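Long-range contacts in nicotinate-nucleotide--dimethylbenzimidazole phosphoribosyltransferase (Thermus thermophilus HB8, PDB 1WX1), which probably catalyses transfer of phosphoribose from nicotinate mononucleotide to 5,6-dimethylbenzimidazole, giving alpha-ribazole 5'-phosphate for cobalamin synthesis: residues Ala48-Ala53 and Ala95-Asp100; Ala83-Phe88 and Leu302-Gly307. All coordinates share one frame; numbering follows the deposited sequence.

Contact 1 of 2, residues Ala48-Ala53 and Ala95-Asp100; sequences AVVVAA and AVYVLD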
# COMPACT_ATOMS: atom_id res chain seq x y z
N ALA A 48 11.89 -10.49 -5.16
CA ALA A 48 12.28 -10.56 -6.57
C ALA A 48 11.04 -10.62 -7.46
O ALA A 48 10.00 -11.15 -7.06
CB ALA A 48 13.18 -11.78 -6.83
N VAL A 49 11.16 -10.05 -8.65
CA VAL A 49 10.08 -10.10 -9.62
C VAL A 49 10.72 -10.56 -10.93
O VAL A 49 11.79 -10.09 -11.31
CB VAL A 49 9.39 -8.71 -9.84
CG1 VAL A 49 10.39 -7.67 -10.35
CG2 VAL A 49 8.25 -8.85 -10.85
N VAL A 50 10.09 -11.54 -11.57
CA VAL A 50 10.57 -12.04 -12.85
C VAL A 50 9.55 -11.57 -13.86
O VAL A 50 8.37 -11.95 -13.81
CB VAL A 50 10.66 -13.57 -12.88
CG1 VAL A 50 11.10 -14.03 -14.28
CG2 VAL A 50 11.67 -14.06 -11.84
N VAL A 51 9.99 -10.71 -14.77
CA VAL A 51 9.11 -10.17 -15.80
C VAL A 51 9.28 -10.99 -17.07
O VAL A 51 10.34 -10.97 -17.69
CB VAL A 51 9.47 -8.70 -16.11
CG1 VAL A 51 8.47 -8.11 -17.11
CG2 VAL A 51 9.49 -7.89 -14.81
N ALA A 52 8.23 -11.73 -17.43
CA ALA A 52 8.26 -12.58 -18.63
C ALA A 52 7.74 -11.78 -19.82
O ALA A 52 6.71 -11.11 -19.73
CB ALA A 52 7.40 -13.82 -18.40
N ALA A 53 8.45 -11.86 -20.94
CA ALA A 53 8.06 -11.11 -22.13
C ALA A 53 7.97 -11.96 -23.38
O ALA A 53 8.77 -12.86 -23.60
CB ALA A 53 9.05 -9.97 -22.36
N ALA A 95 14.63 -7.44 -6.44
CA ALA A 95 15.50 -7.66 -7.59
C ALA A 95 14.61 -7.80 -8.83
O ALA A 95 13.50 -8.31 -8.75
CB ALA A 95 16.32 -8.94 -7.39
N VAL A 96 15.11 -7.33 -9.97
CA VAL A 96 14.34 -7.43 -11.21
C VAL A 96 15.04 -8.35 -12.20
O VAL A 96 16.22 -8.16 -12.51
CB VAL A 96 14.15 -6.04 -11.88
CG1 VAL A 96 13.43 -6.21 -13.22
CG2 VAL A 96 13.36 -5.12 -10.97
N TYR A 97 14.33 -9.36 -12.67
CA TYR A 97 14.87 -10.28 -13.66
C TYR A 97 13.93 -10.24 -14.85
O TYR A 97 12.72 -10.12 -14.68
CB TYR A 97 14.92 -11.72 -13.13
CG TYR A 97 15.79 -11.91 -11.91
CD1 TYR A 97 15.28 -11.72 -10.63
CD2 TYR A 97 17.13 -12.28 -12.04
CE1 TYR A 97 16.07 -11.89 -9.50
CE2 TYR A 97 17.94 -12.46 -10.92
CZ TYR A 97 17.40 -12.26 -9.65
OH TYR A 97 18.19 -12.43 -8.55
N VAL A 98 14.49 -10.34 -16.05
CA VAL A 98 13.68 -10.32 -17.27
C VAL A 98 13.87 -11.66 -17.99
O VAL A 98 14.98 -12.17 -18.07
CB VAL A 98 14.10 -9.17 -18.21
CG1 VAL A 98 13.19 -9.16 -19.44
CG2 VAL A 98 13.99 -7.84 -17.48
N LEU A 99 12.78 -12.21 -18.49
CA LEU A 99 12.82 -13.48 -19.20
C LEU A 99 12.19 -13.33 -20.57
O LEU A 99 11.02 -12.96 -20.69
CB LEU A 99 12.06 -14.55 -18.40
CG LEU A 99 11.73 -15.86 -19.12
CD1 LEU A 99 13.01 -16.64 -19.39
CD2 LEU A 99 10.77 -16.70 -18.26
N ASP A 100 12.97 -13.59 -21.61
CA ASP A 100 12.46 -13.52 -22.97
C ASP A 100 12.08 -14.94 -23.39
O ASP A 100 12.96 -15.79 -23.56
CB ASP A 100 13.51 -12.98 -23.95
CG ASP A 100 13.09 -13.14 -25.42
OD1 ASP A 100 13.97 -13.07 -26.31
OD2 ASP A 100 11.89 -13.34 -25.69

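Contact 2 of 2, residues Ala83-Phe88 and Leu302-Gly307; sequences AAINQF and LGEGTG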
# COMPACT_ATOMS: atom_id res chain seq x y z
N ALA A 83 11.94 1.69 -16.81
CA ALA A 83 10.51 1.36 -16.73
C ALA A 83 9.94 1.54 -15.33
O ALA A 83 10.68 1.66 -14.35
CB ALA A 83 10.28 -0.07 -17.21
N ALA A 84 8.62 1.54 -15.24
CA ALA A 84 7.95 1.70 -13.95
C ALA A 84 8.40 0.61 -12.99
O ALA A 84 8.68 0.87 -11.81
CB ALA A 84 6.43 1.65 -14.14
N ILE A 85 8.47 -0.63 -13.48
CA ILE A 85 8.87 -1.74 -12.63
C ILE A 85 10.25 -1.53 -12.00
O ILE A 85 10.45 -1.86 -10.84
CB ILE A 85 8.84 -3.09 -13.41
CG1 ILE A 85 9.06 -4.25 -12.42
CG2 ILE A 85 9.89 -3.11 -14.50
CD1 ILE A 85 8.00 -4.33 -11.33
N ASN A 86 11.19 -0.97 -12.76
CA ASN A 86 12.52 -0.74 -12.20
C ASN A 86 12.45 0.26 -11.05
O ASN A 86 13.14 0.10 -10.04
CB ASN A 86 13.48 -0.18 -13.25
CG ASN A 86 13.66 -1.10 -14.43
OD1 ASN A 86 13.05 -0.90 -15.48
ND2 ASN A 86 14.49 -2.13 -14.26
N GLN A 87 11.64 1.30 -11.23
CA GLN A 87 11.50 2.34 -10.21
C GLN A 87 10.84 1.82 -8.94
O GLN A 87 11.28 2.13 -7.83
CB GLN A 87 10.69 3.52 -10.77
CG GLN A 87 11.31 4.18 -12.00
CD GLN A 87 12.80 4.44 -11.84
OE1 GLN A 87 13.26 4.95 -10.82
NE2 GLN A 87 13.57 4.08 -12.86
N PHE A 88 9.78 1.04 -9.10
CA PHE A 88 9.08 0.49 -7.95
C PHE A 88 9.94 -0.54 -7.22
O PHE A 88 9.94 -0.61 -6.00
CB PHE A 88 7.75 -0.14 -8.38
CG PHE A 88 6.73 0.86 -8.88
CD1 PHE A 88 6.95 2.23 -8.73
CD2 PHE A 88 5.55 0.44 -9.46
CE1 PHE A 88 6.01 3.17 -9.17
CE2 PHE A 88 4.59 1.36 -9.90
CZ PHE A 88 4.82 2.73 -9.75
N LEU A 302 -0.99 -0.84 -15.65
CA LEU A 302 0.27 -0.99 -16.38
C LEU A 302 0.81 -2.41 -16.54
O LEU A 302 1.18 -2.81 -17.65
CB LEU A 302 1.34 -0.11 -15.74
CG LEU A 302 2.74 -0.20 -16.36
CD1 LEU A 302 2.67 0.18 -17.84
CD2 LEU A 302 3.67 0.73 -15.62
N GLY A 303 0.86 -3.18 -15.46
CA GLY A 303 1.39 -4.53 -15.54
C GLY A 303 2.88 -4.52 -15.20
O GLY A 303 3.30 -3.74 -14.36
N GLU A 304 3.67 -5.37 -15.86
CA GLU A 304 5.12 -5.43 -15.62
C GLU A 304 5.44 -5.98 -14.22
O GLU A 304 6.61 -6.14 -13.88
CB GLU A 304 5.76 -4.03 -15.72
CG GLU A 304 5.66 -3.33 -17.06
CD GLU A 304 6.27 -1.93 -17.03
OE1 GLU A 304 7.06 -1.62 -16.10
OE2 GLU A 304 5.97 -1.14 -17.94
N GLY A 305 4.42 -6.25 -13.42
CA GLY A 305 4.66 -6.73 -12.07
C GLY A 305 4.64 -5.57 -11.08
O GLY A 305 4.91 -5.74 -9.89
N THR A 306 4.30 -4.38 -11.58
CA THR A 306 4.28 -3.17 -10.76
C THR A 306 3.42 -3.25 -9.51
O THR A 306 3.88 -2.87 -8.43
CB THR A 306 3.81 -1.94 -11.57
OG1 THR A 306 2.55 -2.23 -12.20
CG2 THR A 306 4.84 -1.57 -12.63
N GLY A 307 2.19 -3.72 -9.65
CA GLY A 307 1.30 -3.81 -8.50
C GLY A 307 1.82 -4.78 -7.45
O GLY A 307 1.74 -4.51 -6.25
O HOH W 1 7.05 1.35 -17.58

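Contact 1 of 2, residues Ala48-Ala53 and Ala95-Asp100
Two neighbouring strands of the central parallel sheet meet here, paired in register from Ala48 beside Ala95 to Ala53 beside Asp100. Five backbone hydrogen bonds join them. Val49 N bonds to Ala95 O, Val51 N to Tyr97 O and Ala53 N to Leu99 O. In return, Val49 O accepts from Tyr97 N and Val51 O from Leu99 N. The straightest of these is Val51 N to Tyr97 O, 2.8 Å long with 173° at the hydrogen. Ala48, Val50 and Ala52 bond the other way, to strand 157-163.

Tyr97 has the largest side chain in the pair. Its CG sits beside the backbone N (chi1 -61°), and the ring turns back along the strand toward Ala48. Ala48 CB lies at the ring edge, 3.9 Å from Tyr97 CE1. Val49 O lies in the ring plane, 3.9 Å from Tyr97 CD1. The hydroxyl bonds to Glu153. On the same face, Val50 CG1 is 4.3 Å from Leu99 CB. Helices 133-152 and 228-242 cover this face.

Val49 and Val96 run alongside each other on the other face. Val49 CG1 is 4.0 Å from Val96 CG2. Helix 70-79 packs on Val51, Ala53 and Val98. At the C-terminal end the Asp100 carboxylate turns to Lys117, with which it forms a salt bridge. Helices 70-79 and 84-91 lie between the two strands in the chain, so the pair forms a beta-alpha-beta crossover within a Rossmann-like sheet.

Contact 2 of 2, residues Ala83-Phe88 and Leu302-Gly307
Glu304 sets CG beside its backbone N (chi1 -62°) and then runs extended (chi2 177°), bringing its carboxylate to the helix start at Ile85. OE1 accepts from Ile85 N at 3.1 Å, met nearly along its C-O axis. A water joins the other oxygen to the helix, 2.7 Å from Glu304 OE2 and 2.8 Å from Ala84 N. Together these bonds restrain the carboxylate of the predicted proton acceptor. An alanine here removes the carboxylate and would probably leave Ile85 N without its acceptor and the water on Ala84 N without its second partner.

The Ile85 side chain passes that of Glu304, heading in the opposite direction. Its CD1 lies 3.4 Å from Glu304 O, a buried oxygen with no polar partner. Thr306 CB meets the Phe88 ring at its edge, 3.6 Å from Phe88 CD2. Thr306 OG1 bonds to a lone pair of Gly303 O, fastening the type I' turn.

Met324 and Ile321 of the second subunit pack on Ala84 and Phe88. Met74 and Phe78 pack on Glu304, and Asp162 OD1 accepts a hydrogen bond from Glu304 N. The contact sets the start of helix 84-91 against the turn into helix 306-321, with helix 70-79 and strand 157-163 alongside.

How the contacts relate
From the N terminus, strand 47-54 comes first, then helices 70-79 and 84-91, then strand 94-100. Contact 1 closes this loop of 41 residues between its segments. Contact 2 starts inside it, at 83-88, and closes a far longer loop of 213 residues that ends at 302-307. The two loops cross rather than nest. All the other strands of the sheet, 94-100 included, lie within the longer one. The contacts' centres are 11 Å apart, and they touch: Val51 CG2 is 3.5 Å from Glu304 O, and Val49 CG1 packs on Ile85 CG1. The sheet is thus joined to the turn that carries the predicted active-site residue.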